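Long-range contacts in 49 protein (Murid herpesvirus 4, PDB 6A4V), which interacts with poly(ADP-ribose) polymerase 1 and facilitates virus replication, probably through that interaction: residues Leu72-Gln77 with Glu300-Leu305; Cys52-Arg57 with Leu66-Val71; Thr78-Leu83 with Asp241-Phe246; Asp37-Pro42 with Tyr191-Lys196. All blocks are in the same frame, centred on the assembly; numbering follows the deposited sequence.

Contact 1 (Leu72-Gln77 with Glu300-Leu305)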
loop_
_atom_site.group_PDB
_atom_site.type_symbol
_atom_site.label_atom_id
_atom_site.label_comp_id
_atom_site.label_asym_id
_atom_site.label_seq_id
_atom_site.Cartn_x
_atom_site.Cartn_y
_atom_site.Cartn_z
ATOM N N LEU B 72 -4.833 -5.118 14.557
ATOM C CA LEU B 72 -4.413 -3.751 14.787
ATOM C C LEU B 72 -3.198 -3.411 13.950
ATOM O O LEU B 72 -3.025 -2.252 13.575
ATOM C CB LEU B 72 -4.129 -3.498 16.254
ATOM C CG LEU B 72 -5.360 -3.358 17.112
ATOM C CD1 LEU B 72 -4.954 -3.340 18.548
ATOM C CD2 LEU B 72 -6.122 -2.106 16.768
ATOM N N CYS B 73 -2.322 -4.399 13.691
ATOM C CA CYS B 73 -1.157 -4.115 12.829
ATOM C C CYS B 73 -1.539 -3.707 11.385
ATOM O O CYS B 73 -0.948 -2.745 10.740
ATOM C CB CYS B 73 -0.316 -5.376 12.726
ATOM S SG CYS B 73 1.319 -4.901 12.195
ATOM N N LYS B 74 -2.453 -4.468 10.770
ATOM C CA LYS B 74 -2.940 -4.113 9.435
ATOM C C LYS B 74 -3.512 -2.701 9.501
ATOM O O LYS B 74 -3.114 -1.786 8.721
ATOM C CB LYS B 74 -3.968 -5.127 8.983
ATOM C CG LYS B 74 -3.309 -6.387 8.424
ATOM C CD LYS B 74 -3.933 -7.684 8.921
ATOM C CE LYS B 74 -3.132 -8.911 8.516
ATOM N NZ LYS B 74 -3.387 -10.075 9.399
ATOM N N ILE B 75 -4.414 -2.511 10.456
ATOM C CA ILE B 75 -5.165 -1.272 10.477
ATOM C C ILE B 75 -4.197 -0.116 10.599
ATOM O O ILE B 75 -4.217 0.792 9.807
ATOM C CB ILE B 75 -6.224 -1.224 11.576
ATOM C CG1 ILE B 75 -7.392 -2.114 11.184
ATOM C CG2 ILE B 75 -6.645 0.242 11.782
ATOM C CD1 ILE B 75 -8.443 -2.279 12.290
ATOM N N CYS B 76 -3.285 -0.179 11.550
ATOM C CA CYS B 76 -2.310 0.964 11.715
ATOM C C CYS B 76 -1.473 1.225 10.451
ATOM O O CYS B 76 -1.191 2.367 10.079
ATOM C CB CYS B 76 -1.389 0.667 12.899
ATOM S SG CYS B 76 -2.228 0.772 14.497
ATOM N N GLN B 77 -1.024 0.148 9.820
ATOM C CA GLN B 77 -0.270 0.173 8.644
ATOM C C GLN B 77 -1.077 0.841 7.535
ATOM O O GLN B 77 -0.571 1.753 6.819
ATOM C CB GLN B 77 0.106 -1.241 8.197
ATOM C CG GLN B 77 0.930 -1.245 6.907
ATOM C CD GLN B 77 1.460 -2.604 6.511
ATOM O OE1 GLN B 77 0.747 -3.615 6.506
ATOM N NE2 GLN B 77 2.668 -2.597 5.955
ATOM N N GLU B 300 7.487 -6.167 9.313
ATOM C CA GLU B 300 8.239 -7.049 10.262
ATOM C C GLU B 300 7.380 -7.528 11.436
ATOM O O GLU B 300 7.390 -8.692 11.804
ATOM C CB GLU B 300 9.494 -6.350 10.760
ATOM C CG GLU B 300 10.585 -7.359 10.964
ATOM C CD GLU B 300 11.819 -6.737 11.533
ATOM O OE1 GLU B 300 12.233 -5.598 10.998
ATOM O OE2 GLU B 300 12.297 -7.363 12.514
ATOM N N ILE B 301 6.581 -6.637 12.007
ATOM C CA ILE B 301 5.721 -7.053 13.105
ATOM C C ILE B 301 4.766 -8.169 12.678
ATOM O O ILE B 301 4.566 -9.084 13.416
ATOM C CB ILE B 301 4.966 -5.849 13.670
ATOM C CG1 ILE B 301 5.883 -4.900 14.419
ATOM C CG2 ILE B 301 3.829 -6.283 14.536
ATOM C CD1 ILE B 301 5.243 -3.536 14.601
ATOM N N LEU B 302 4.120 -8.036 11.525
ATOM C CA LEU B 302 3.192 -9.047 11.018
ATOM C C LEU B 302 3.862 -10.407 10.978
ATOM O O LEU B 302 3.285 -11.378 11.393
ATOM C CB LEU B 302 2.729 -8.652 9.603
ATOM C CG LEU B 302 1.530 -7.725 9.604
ATOM C CD1 LEU B 302 1.467 -6.832 8.383
ATOM C CD2 LEU B 302 0.255 -8.540 9.810
ATOM N N ILE B 303 5.071 -10.471 10.415
ATOM C CA ILE B 303 5.663 -11.746 10.234
ATOM C C ILE B 303 5.902 -12.317 11.633
ATOM O O ILE B 303 5.585 -13.488 11.919
ATOM C CB ILE B 303 6.912 -11.735 9.307
ATOM C CG1 ILE B 303 7.080 -13.107 8.670
ATOM C CG2 ILE B 303 8.222 -11.344 10.004
ATOM C CD1 ILE B 303 5.857 -13.542 7.886
ATOM N N CYS B 304 6.279 -11.436 12.544
ATOM C CA CYS B 304 6.588 -11.795 13.907
ATOM C C CYS B 304 5.343 -12.229 14.710
ATOM O O CYS B 304 5.343 -13.189 15.525
ATOM C CB CYS B 304 7.343 -10.640 14.548
ATOM S SG CYS B 304 7.585 -10.880 16.320
ATOM N N LEU B 305 4.221 -11.563 14.533
ATOM C CA LEU B 305 3.022 -12.068 15.187
ATOM C C LEU B 305 2.650 -13.451 14.618
ATOM O O LEU B 305 2.340 -14.357 15.365
ATOM C CB LEU B 305 1.927 -11.045 14.928
ATOM C CG LEU B 305 2.124 -9.707 15.611
ATOM C CD1 LEU B 305 1.078 -8.734 15.139
ATOM C CD2 LEU B 305 2.054 -9.877 17.122
#

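Contact 2 (Cys52-Arg57 with Leu66-Val71)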
loop_
_atom_site.group_PDB
_atom_site.type_symbol
_atom_site.label_atom_id
_atom_site.label_comp_id
_atom_site.label_asym_id
_atom_site.label_seq_id
_atom_site.Cartn_x
_atom_site.Cartn_y
_atom_site.Cartn_z
ATOM N N CYS B 52 -14.539 -8.675 20.555
ATOM C CA CYS B 52 -15.534 -9.463 21.236
ATOM C C CYS B 52 -15.854 -10.732 20.435
ATOM O O CYS B 52 -16.073 -11.771 21.037
ATOM C CB CYS B 52 -16.784 -8.627 21.497
ATOM S SG CYS B 52 -16.491 -7.273 22.676
ATOM N N VAL B 53 -15.870 -10.639 19.101
ATOM C CA VAL B 53 -16.038 -11.818 18.252
ATOM C C VAL B 53 -14.868 -12.761 18.549
ATOM O O VAL B 53 -15.076 -13.874 19.011
ATOM C CB VAL B 53 -16.130 -11.455 16.753
ATOM C CG1 VAL B 53 -15.975 -12.655 15.827
ATOM C CG2 VAL B 53 -17.425 -10.715 16.441
ATOM N N ILE B 54 -13.647 -12.261 18.316
ATOM C CA ILE B 54 -12.394 -12.974 18.559
ATOM C C ILE B 54 -12.398 -13.594 19.968
ATOM O O ILE B 54 -12.035 -14.748 20.141
ATOM C CB ILE B 54 -11.186 -12.024 18.383
ATOM C CG1 ILE B 54 -10.936 -11.647 16.919
ATOM C CG2 ILE B 54 -9.936 -12.625 19.013
ATOM C CD1 ILE B 54 -10.152 -10.356 16.734
ATOM N N ASP B 55 -12.782 -12.792 20.961
ATOM C CA ASP B 55 -12.653 -13.114 22.368
ATOM C C ASP B 55 -13.495 -14.366 22.664
ATOM O O ASP B 55 -13.053 -15.282 23.386
ATOM C CB ASP B 55 -13.044 -11.898 23.217
ATOM C CG ASP B 55 -11.903 -11.153 23.908
ATOM O OD1 ASP B 55 -10.726 -11.561 23.744
ATOM O OD2 ASP B 55 -12.213 -10.181 24.649
ATOM N N THR B 56 -14.696 -14.435 22.073
ATOM C CA THR B 56 -15.575 -15.583 22.307
ATOM C C THR B 56 -15.095 -16.757 21.420
ATOM O O THR B 56 -14.986 -17.870 21.900
ATOM C CB THR B 56 -17.064 -15.170 22.262
ATOM O OG1 THR B 56 -17.492 -14.973 20.909
ATOM C CG2 THR B 56 -17.372 -13.938 23.104
ATOM N N ARG B 57 -14.723 -16.521 20.161
ATOM C CA ARG B 57 -14.171 -17.597 19.284
ATOM C C ARG B 57 -12.877 -18.244 19.830
ATOM O O ARG B 57 -12.685 -19.451 19.649
ATOM C CB ARG B 57 -13.859 -17.081 17.873
ATOM C CG ARG B 57 -14.986 -17.294 16.875
ATOM C CD ARG B 57 -14.604 -16.991 15.434
ATOM N NE ARG B 57 -15.784 -16.606 14.663
ATOM C CZ ARG B 57 -15.760 -16.013 13.474
ATOM N NH1 ARG B 57 -14.637 -15.968 12.774
ATOM N NH2 ARG B 57 -16.863 -15.473 12.987
ATOM N N LEU B 66 -3.267 -12.187 20.064
ATOM C CA LEU B 66 -2.488 -12.145 18.901
ATOM C C LEU B 66 -3.339 -11.802 17.680
ATOM O O LEU B 66 -2.923 -10.944 16.905
ATOM C CB LEU B 66 -1.791 -13.477 18.712
ATOM C CG LEU B 66 -0.587 -13.613 19.616
ATOM C CD1 LEU B 66 -0.041 -15.020 19.478
ATOM C CD2 LEU B 66 0.457 -12.569 19.236
ATOM N N CYS B 67 -4.505 -12.447 17.536
ATOM C CA CYS B 67 -5.441 -12.057 16.474
ATOM C C CYS B 67 -5.648 -10.536 16.597
ATOM O O CYS B 67 -5.532 -9.831 15.660
ATOM C CB CYS B 67 -6.746 -12.847 16.590
ATOM S SG CYS B 67 -6.532 -14.652 16.473
ATOM N N LYS B 68 -5.894 -10.049 17.818
ATOM C CA LYS B 68 -6.316 -8.696 18.025
ATOM C C LYS B 68 -5.211 -7.783 17.511
ATOM O O LYS B 68 -5.505 -6.790 16.822
ATOM C CB LYS B 68 -6.602 -8.399 19.502
ATOM C CG LYS B 68 -7.754 -9.174 20.124
ATOM C CD LYS B 68 -8.744 -8.364 21.018
ATOM C CE LYS B 68 -9.255 -9.153 22.220
ATOM N NZ LYS B 68 -9.053 -8.418 23.501
ATOM N N LEU B 69 -3.971 -8.212 17.753
ATOM C CA LEU B 69 -2.796 -7.533 17.403
ATOM C C LEU B 69 -2.597 -7.531 15.901
ATOM O O LEU B 69 -2.017 -6.582 15.406
ATOM C CB LEU B 69 -1.584 -8.176 18.078
ATOM C CG LEU B 69 -1.416 -7.765 19.544
ATOM C CD1 LEU B 69 -0.372 -8.623 20.228
ATOM C CD2 LEU B 69 -1.119 -6.279 19.665
ATOM N N GLN B 70 -2.942 -8.638 15.246
ATOM C CA GLN B 70 -2.792 -8.762 13.799
ATOM C C GLN B 70 -3.756 -7.811 13.115
ATOM O O GLN B 70 -3.312 -6.971 12.281
ATOM C CB GLN B 70 -3.036 -10.197 13.366
ATOM C CG GLN B 70 -1.819 -11.048 13.643
ATOM C CD GLN B 70 -2.033 -12.496 13.288
ATOM O OE1 GLN B 70 -3.073 -13.090 13.594
ATOM N NE2 GLN B 70 -1.032 -13.079 12.645
ATOM N N VAL B 71 -4.992 -7.762 13.640
ATOM C CA VAL B 71 -5.951 -6.810 13.171
ATOM C C VAL B 71 -5.424 -5.398 13.376
ATOM O O VAL B 71 -5.643 -4.569 12.488
ATOM C CB VAL B 71 -7.291 -6.897 13.908
ATOM C CG1 VAL B 71 -8.119 -5.663 13.649
ATOM C CG2 VAL B 71 -8.025 -8.169 13.504
#

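Contact 3 (Thr78-Leu83 with Asp241-Phe246)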
loop_
_atom_site.group_PDB
_atom_site.type_symbol
_atom_site.label_atom_id
_atom_site.label_comp_id
_atom_site.label_asym_id
_atom_site.label_seq_id
_atom_site.Cartn_x
_atom_site.Cartn_y
_atom_site.Cartn_z
ATOM N N THR B 78 -2.294 0.365 7.335
ATOM C CA THR B 78 -3.126 1.035 6.319
ATOM C C THR B 78 -3.269 2.513 6.696
ATOM O O THR B 78 -3.133 3.363 5.840
ATOM C CB THR B 78 -4.513 0.391 6.236
ATOM O OG1 THR B 78 -4.203 -0.943 5.935
ATOM C CG2 THR B 78 -5.455 0.923 5.200
ATOM N N LEU B 79 -3.518 2.829 7.964
ATOM C CA LEU B 79 -3.789 4.233 8.338
ATOM C C LEU B 79 -2.563 5.145 8.141
ATOM O O LEU B 79 -2.706 6.329 7.831
ATOM C CB LEU B 79 -4.262 4.305 9.786
ATOM C CG LEU B 79 -5.626 3.688 10.101
ATOM C CD1 LEU B 79 -5.966 3.894 11.578
ATOM C CD2 LEU B 79 -6.710 4.285 9.238
ATOM N N ARG B 80 -1.357 4.603 8.272
ATOM C CA ARG B 80 -0.145 5.373 7.949
ATOM C C ARG B 80 0.020 5.598 6.432
ATOM O O ARG B 80 0.464 6.680 6.010
ATOM C CB ARG B 80 1.109 4.642 8.430
ATOM C CG ARG B 80 2.397 5.367 8.051
ATOM C CD ARG B 80 2.888 6.330 9.108
ATOM N NE ARG B 80 2.470 7.728 9.211
ATOM C CZ ARG B 80 2.612 8.420 10.334
ATOM N NH1 ARG B 80 2.688 7.783 11.498
ATOM N NH2 ARG B 80 2.663 9.737 10.308
ATOM N N HIS B 81 -0.241 4.555 5.644
ATOM C CA HIS B 81 -0.294 4.701 4.160
ATOM C C HIS B 81 -1.228 5.868 3.838
ATOM O O HIS B 81 -0.859 6.789 3.120
ATOM C CB HIS B 81 -0.703 3.415 3.398
ATOM C CG HIS B 81 0.204 2.220 3.494
ATOM N ND1 HIS B 81 -0.194 0.945 3.055
ATOM C CD2 HIS B 81 1.459 2.045 4.003
ATOM C CE1 HIS B 81 0.792 0.070 3.237
ATOM N NE2 HIS B 81 1.821 0.718 3.817
ATOM N N ASN B 82 -2.411 5.875 4.462
ATOM C CA ASN B 82 -3.413 6.870 4.161
ATOM C C ASN B 82 -2.948 8.269 4.600
ATOM O O ASN B 82 -3.183 9.202 3.895
ATOM C CB ASN B 82 -4.796 6.527 4.705
ATOM C CG ASN B 82 -5.449 5.403 3.937
ATOM O OD1 ASN B 82 -5.057 5.160 2.802
ATOM N ND2 ASN B 82 -6.342 4.648 4.563
ATOM N N LEU B 83 -2.286 8.402 5.750
ATOM C CA LEU B 83 -1.920 9.734 6.254
ATOM C C LEU B 83 -0.739 10.316 5.466
ATOM O O LEU B 83 -0.610 11.524 5.409
ATOM C CB LEU B 83 -1.664 9.680 7.760
ATOM C CG LEU B 83 -1.138 10.955 8.421
ATOM C CD1 LEU B 83 -2.221 12.030 8.505
ATOM C CD2 LEU B 83 -0.630 10.651 9.821
ATOM N N ASP B 241 -6.108 11.540 14.302
ATOM C CA ASP B 241 -6.739 11.103 15.534
ATOM C C ASP B 241 -6.853 9.582 15.555
ATOM O O ASP B 241 -6.565 8.895 16.536
ATOM C CB ASP B 241 -8.152 11.645 15.718
ATOM C CG ASP B 241 -8.187 13.124 16.084
ATOM O OD1 ASP B 241 -7.109 13.666 16.433
ATOM O OD2 ASP B 241 -9.291 13.720 16.004
ATOM N N SER B 242 -7.341 9.046 14.462
ATOM C CA SER B 242 -7.757 7.714 14.534
ATOM C C SER B 242 -6.487 6.855 14.584
ATOM O O SER B 242 -6.481 5.852 15.248
ATOM C CB SER B 242 -8.730 7.411 13.404
ATOM O OG SER B 242 -8.696 6.069 13.107
ATOM N N LEU B 243 -5.427 7.321 13.919
ATOM C CA LEU B 243 -4.093 6.691 13.838
ATOM C C LEU B 243 -3.474 6.678 15.223
ATOM O O LEU B 243 -2.911 5.647 15.650
ATOM C CB LEU B 243 -3.175 7.473 12.862
ATOM C CG LEU B 243 -1.834 6.842 12.528
ATOM C CD1 LEU B 243 -1.375 7.277 11.164
ATOM C CD2 LEU B 243 -0.727 7.171 13.542
ATOM N N VAL B 244 -3.593 7.809 15.929
ATOM C CA VAL B 244 -3.086 7.857 17.330
ATOM C C VAL B 244 -3.812 6.846 18.225
ATOM O O VAL B 244 -3.170 6.069 18.934
ATOM C CB VAL B 244 -3.156 9.280 17.891
ATOM C CG1 VAL B 244 -2.853 9.254 19.348
ATOM C CG2 VAL B 244 -2.181 10.195 17.132
ATOM N N ALA B 245 -5.149 6.879 18.243
ATOM C CA ALA B 245 -5.918 5.922 19.061
ATOM C C ALA B 245 -5.481 4.523 18.701
ATOM O O ALA B 245 -5.169 3.695 19.554
ATOM C CB ALA B 245 -7.413 6.043 18.831
ATOM N N PHE B 246 -5.472 4.219 17.407
ATOM C CA PHE B 246 -5.261 2.812 17.052
ATOM C C PHE B 246 -3.809 2.381 17.352
ATOM O O PHE B 246 -3.532 1.185 17.735
ATOM C CB PHE B 246 -5.703 2.613 15.617
ATOM C CG PHE B 246 -7.176 2.390 15.439
ATOM C CD1 PHE B 246 -7.751 1.207 15.862
ATOM C CD2 PHE B 246 -7.938 3.298 14.729
ATOM C CE1 PHE B 246 -9.096 0.981 15.679
ATOM C CE2 PHE B 246 -9.282 3.070 14.528
ATOM C CZ PHE B 246 -9.859 1.906 14.993
#

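Contact 4 (Asp37-Pro42 with Tyr191-Lys196)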
loop_
_atom_site.group_PDB
_atom_site.type_symbol
_atom_site.label_atom_id
_atom_site.label_comp_id
_atom_site.label_asym_id
_atom_site.label_seq_id
_atom_site.Cartn_x
_atom_site.Cartn_y
_atom_site.Cartn_z
ATOM N N ASP B 37 -16.610 -1.211 0.968
ATOM C CA ASP B 37 -15.245 -1.851 1.116
ATOM C C ASP B 37 -14.365 -1.068 2.105
ATOM O O ASP B 37 -14.771 -0.841 3.226
ATOM C CB ASP B 37 -14.552 -1.997 -0.242
ATOM C CG ASP B 37 -15.075 -3.162 -1.049
ATOM O OD1 ASP B 37 -15.075 -4.284 -0.511
ATOM O OD2 ASP B 37 -15.483 -2.930 -2.207
ATOM N N GLU B 38 -13.189 -0.617 1.645
ATOM C CA GLU B 38 -12.025 -0.214 2.444
ATOM C C GLU B 38 -12.234 1.165 3.085
ATOM O O GLU B 38 -12.812 2.065 2.529
ATOM C CB GLU B 38 -10.760 -0.074 1.588
ATOM C CG GLU B 38 -10.292 -1.320 0.852
ATOM C CD GLU B 38 -9.476 -1.029 -0.407
ATOM O OE1 GLU B 38 -9.655 -1.748 -1.423
ATOM O OE2 GLU B 38 -8.662 -0.080 -0.391
ATOM N N PHE B 39 -11.603 1.348 4.236
ATOM C CA PHE B 39 -11.814 2.509 5.035
ATOM C C PHE B 39 -10.610 3.420 4.945
ATOM O O PHE B 39 -9.470 2.982 4.768
ATOM C CB PHE B 39 -12.119 2.113 6.466
ATOM C CG PHE B 39 -13.503 1.540 6.661
ATOM C CD1 PHE B 39 -14.615 2.367 6.675
ATOM C CD2 PHE B 39 -13.682 0.174 6.836
ATOM C CE1 PHE B 39 -15.886 1.832 6.795
ATOM C CE2 PHE B 39 -14.952 -0.351 7.020
ATOM C CZ PHE B 39 -16.051 0.486 7.033
ATOM N N TYR B 40 -10.914 4.700 4.920
ATOM C CA TYR B 40 -9.917 5.696 5.128
ATOM C C TYR B 40 -9.466 5.474 6.578
ATOM O O TYR B 40 -8.303 5.465 6.861
ATOM C CB TYR B 40 -10.495 7.083 4.802
ATOM C CG TYR B 40 -9.492 8.200 4.626
ATOM C CD1 TYR B 40 -8.496 8.110 3.676
ATOM C CD2 TYR B 40 -9.662 9.423 5.270
ATOM C CE1 TYR B 40 -7.571 9.133 3.511
ATOM C CE2 TYR B 40 -8.793 10.481 5.070
ATOM C CZ TYR B 40 -7.729 10.321 4.195
ATOM O OH TYR B 40 -6.813 11.302 4.058
ATOM N N TYR B 41 -10.448 5.301 7.469
ATOM C CA TYR B 41 -10.234 4.712 8.745
ATOM C C TYR B 41 -11.527 4.047 9.174
ATOM O O TYR B 41 -12.600 4.569 8.899
ATOM C CB TYR B 41 -9.800 5.759 9.789
ATOM C CG TYR B 41 -10.714 6.945 9.979
ATOM C CD1 TYR B 41 -11.712 6.924 10.956
ATOM C CD2 TYR B 41 -10.559 8.107 9.229
ATOM C CE1 TYR B 41 -12.574 7.990 11.135
ATOM C CE2 TYR B 41 -11.421 9.181 9.378
ATOM C CZ TYR B 41 -12.416 9.115 10.349
ATOM O OH TYR B 41 -13.253 10.142 10.565
ATOM N N PRO B 42 -11.421 2.970 9.976
ATOM C CA PRO B 42 -12.572 2.336 10.618
ATOM C C PRO B 42 -12.945 3.003 11.936
ATOM O O PRO B 42 -12.118 3.766 12.535
ATOM C CB PRO B 42 -11.966 0.935 10.837
ATOM C CG PRO B 42 -10.557 1.217 11.246
ATOM C CD PRO B 42 -10.129 2.393 10.409
ATOM N N TYR B 191 -16.310 6.632 10.931
ATOM C CA TYR B 191 -15.477 5.987 9.905
ATOM C C TYR B 191 -15.459 6.906 8.689
ATOM O O TYR B 191 -16.215 7.869 8.653
ATOM C CB TYR B 191 -15.997 4.602 9.524
ATOM C CG TYR B 191 -17.470 4.538 9.199
ATOM C CD1 TYR B 191 -18.414 4.230 10.160
ATOM C CD2 TYR B 191 -17.916 4.799 7.932
ATOM C CE1 TYR B 191 -19.763 4.137 9.854
ATOM C CE2 TYR B 191 -19.257 4.741 7.607
ATOM C CZ TYR B 191 -20.186 4.403 8.567
ATOM O OH TYR B 191 -21.496 4.344 8.200
ATOM N N MET B 192 -14.542 6.624 7.752
ATOM C CA MET B 192 -14.502 7.233 6.463
ATOM C C MET B 192 -14.157 6.139 5.464
ATOM O O MET B 192 -13.376 5.257 5.752
ATOM C CB MET B 192 -13.471 8.361 6.338
ATOM C CG MET B 192 -14.039 9.773 6.408
ATOM S SD MET B 192 -15.113 10.283 5.048
ATOM C CE MET B 192 -14.111 11.497 4.208
ATOM N N TYR B 193 -14.810 6.178 4.305
ATOM C CA TYR B 193 -14.392 5.323 3.215
ATOM C C TYR B 193 -13.206 5.987 2.524
ATOM O O TYR B 193 -13.046 7.197 2.577
ATOM C CB TYR B 193 -15.560 5.061 2.273
ATOM C CG TYR B 193 -16.565 4.131 2.891
ATOM C CD1 TYR B 193 -16.296 2.779 2.942
ATOM C CD2 TYR B 193 -17.789 4.575 3.375
ATOM C CE1 TYR B 193 -17.178 1.892 3.531
ATOM C CE2 TYR B 193 -18.683 3.692 3.963
ATOM C CZ TYR B 193 -18.380 2.344 4.025
ATOM O OH TYR B 193 -19.193 1.429 4.620
ATOM N N ASN B 194 -12.365 5.188 1.897
ATOM C CA ASN B 194 -11.236 5.727 1.110
ATOM C C ASN B 194 -11.683 6.039 -0.334
ATOM O O ASN B 194 -12.755 5.664 -0.825
ATOM C CB ASN B 194 -10.080 4.731 1.134
ATOM C CG ASN B 194 -10.428 3.443 0.411
ATOM O OD1 ASN B 194 -11.517 3.304 -0.170
ATOM N ND2 ASN B 194 -9.504 2.513 0.408
ATOM N N PHE B 195 -10.835 6.745 -1.051
ATOM C CA PHE B 195 -11.099 7.200 -2.395
ATOM C C PHE B 195 -11.396 6.080 -3.407
ATOM O O PHE B 195 -12.292 6.196 -4.213
ATOM C CB PHE B 195 -9.860 7.943 -2.848
ATOM C CG PHE B 195 -9.928 8.457 -4.242
ATOM C CD1 PHE B 195 -11.064 9.082 -4.709
ATOM C CD2 PHE B 195 -8.810 8.388 -5.060
ATOM C CE1 PHE B 195 -11.102 9.574 -6.004
ATOM C CE2 PHE B 195 -8.850 8.898 -6.343
ATOM C CZ PHE B 195 -9.995 9.490 -6.807
ATOM N N LYS B 196 -10.569 5.042 -3.428
ATOM C CA LYS B 196 -10.773 3.881 -4.261
ATOM C C LYS B 196 -12.241 3.461 -4.120
ATOM O O LYS B 196 -12.946 3.288 -5.116
ATOM C CB LYS B 196 -9.725 2.838 -3.837
ATOM C CG LYS B 196 -9.962 1.396 -4.224
ATOM C CD LYS B 196 -8.709 0.524 -4.083
ATOM C CE LYS B 196 -7.567 0.968 -4.982
ATOM N NZ LYS B 196 -6.869 -0.160 -5.657
#

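Contact 1 (Leu72-Gln77 with Glu300-Leu305)
Apolar packing carries most of this contact, and Leu-302 is its main protrusion, pushed between Cys-73, Lys-74 and Gln-77. The thiol of Cys-73 is turned across the gap because SG stands anti to its backbone N (chi1 -161°). There it meets two neighbours at once, Ile-301 CG2 at 3.7 Å and Leu-302 CG at 3.8 Å. A small, polarisable side chain suits this buried place, where the CA atoms of Cys-73 and Leu-302 are 6.8 Å apart. Leu-305 CD1 adds a looser touch on Cys-73 CB.

The second kind of contact joins methyls to the chains of polar residues. The two branches of Leu-302 part company: CD2 lies 3.6 Å from Lys-74 CE, while CD1 is 3.8 Å from Gln-77 OE1. Both chains cross the leucine at about a right angle, so the lysine methylene and the glutamine amide oxygen flank it, one at each methyl, while the lysine amine stays at the exposed margin. Gln-77 NE2 is bonded to Thr-295 OG1.

The axes of these short segments approach to 10.2 Å, with 171° between their N-to-C directions, a nearly antiparallel helix pair of an all-helical bundle, in which helix 274-289 covers Ile-301 and Leu-305.

Contact 2 (Cys52-Arg57 with Leu66-Val71)
The carboxylate-bearing chain of Asp-55 and that of Lys-68 cross at about a right angle, with CE and NZ of the lysine off the carboxylate plane and nearer to OD1 than to OD2. The other flat group, the guanidinium of Arg-57, has Val-53 CG1 of its own helix 3.9 Å above one face, offset toward the rim, but this arginine is poorly ordered. The setting is a helical hairpin: helix 44-57 ends, the chain turns, and helix 61-85 runs back beside it. The axes of the two segments come within 10.1 Å, their N-to-C directions 154° apart, so the helices run roughly antiparallel.

Ile-54 is the apolar centre. Its beta-branch divides the work: CG2 lies 4.0 Å from Cys-67 CB and also faces the aliphatic start of Lys-68, while CD1 reaches 4.4 Å from Val-71 CG2. Because CG1 is anti to the carbonyl carbon (chi1 -71°), the two arms spread over successive turns of the partner helix. Compact Cys-67 and Val-71 suit this side of helix 61-85, whose other side carries Leu-66 and Leu-69 against helices 238-262 and 295-312.

Lysine suits the border between apolar packing and solvent, since its carbons can pass the isoleucine before its charge reaches the aspartate. Its chain bends at chi2, chi3 and chi4 to do so. The resulting salt bridge is long, 3.6 Å between Asp-55 OD1 and Lys-68 NZ, and the methylene carbon next to that amine is closer still, with Lys-68 CE 3.2 Å from Asp-55 OD1.

Contact 3 (Thr78-Leu83 with Asp241-Phe246)
Leu-243 is the larger bump here, and its hollow on helix 61-85 is lined by Leu-79, Arg-80 and Leu-83. CG stands anti to the backbone N (chi1 -172°), which sends the fork of the side chain across the interface. CD1 settles deep, 3.7 Å from Leu-83 CD2 and equally far from the backbone oxygen Leu-79 O. It also lies over one face of the Arg-80 guanidinium, 4.0 Å above the plane and toward its rim. Arginine can line an apolar hollow because its flat face accepts a methyl while NH1, 4.0 Å from Leu-243 CD2, is hydrogen-bonded to Asn-293 OD1.

The return fit is made by Leu-79. Leu-239, Ser-242, Leu-243 and Phe-246 of helix 238-262 surround it, a knobs-into-holes socket between two antiparallel helices; the axes of the two segments cross at -154° and approach to 9.9 Å. Small Ser-242 leaves room for the knob: its OG is 3.8 Å from Leu-79 CD1. The same methyl meets the Phe-246 ring obliquely, 3.8 Å from CD2. At Leu-79 and Leu-243 the backbones draw close, their CA atoms 6.0 Å apart.

Contact 4 (Asp37-Pro42 with Tyr191-Lys196)
Residues 39-41 pair antiparallel with 192-193 through a classic beta bulge, in which Tyr-40 and Tyr-41 both face Met-192: Met-192 O accepts from Tyr-40 N at 2.7 Å and weakly from Tyr-41 N, while Met-192 N returns a nearly straight bond (166°) to Tyr-41 O.

Aromatic side chains cover the short pairing. Phe-39 turns its edge toward the face of Tyr-191, planes at 70°, and runs alongside Tyr-193, near parallel but slid apart, Phe-39 CE1 sitting 3.5 Å from Tyr-193 CE1. Tyr-41, with chi1 56°, folds its ring over the partner strand, one face above Met-192 N, while Tyr-40 CB packs 3.6 Å from Met-192 CB. Flexible, unbranched methionine fits between the two tyrosines and helix 213-235.

Asn-194 suits the N-cap of helix 195-203 because its side chain caps a backbone N-H in the first turn, OD1 also accepting from Thr-197 OG1. Its backbone N donates to Glu-38 O, and its ND2 to Glu-38 OE2 at 2.8 Å, from above the carboxylate plane. Glu-38 thus binds the capping residue through backbone and side chain, and its negative charge near the helix N-terminus probably interacts favourably with the helix dipole.

Helix 61-85 is common to contacts 1, 2 and 3, packing on helix 44-57, then on 295-312, then on 238-262. The centre of contact 1 is about 14 Å from that of contact 2 and about 13 Å from that of contact 3, and contact 1 touches both, through Leu-305 and Phe-246 respectively. Contact 2 closes before contact 1 opens, contact 3 is nested inside the loop of contact 1, and contact 4 crosses both 1 and 3. Contact 4, centred about 3 Å from the chain's centre, meets contact 3 through Asn-82 and Tyr-40. It thus joins the N-terminal segment and the start of helix 195-203 to helices 61-85, 213-235 and 238-262. Contacts 1 and 4 also reach the second subunit.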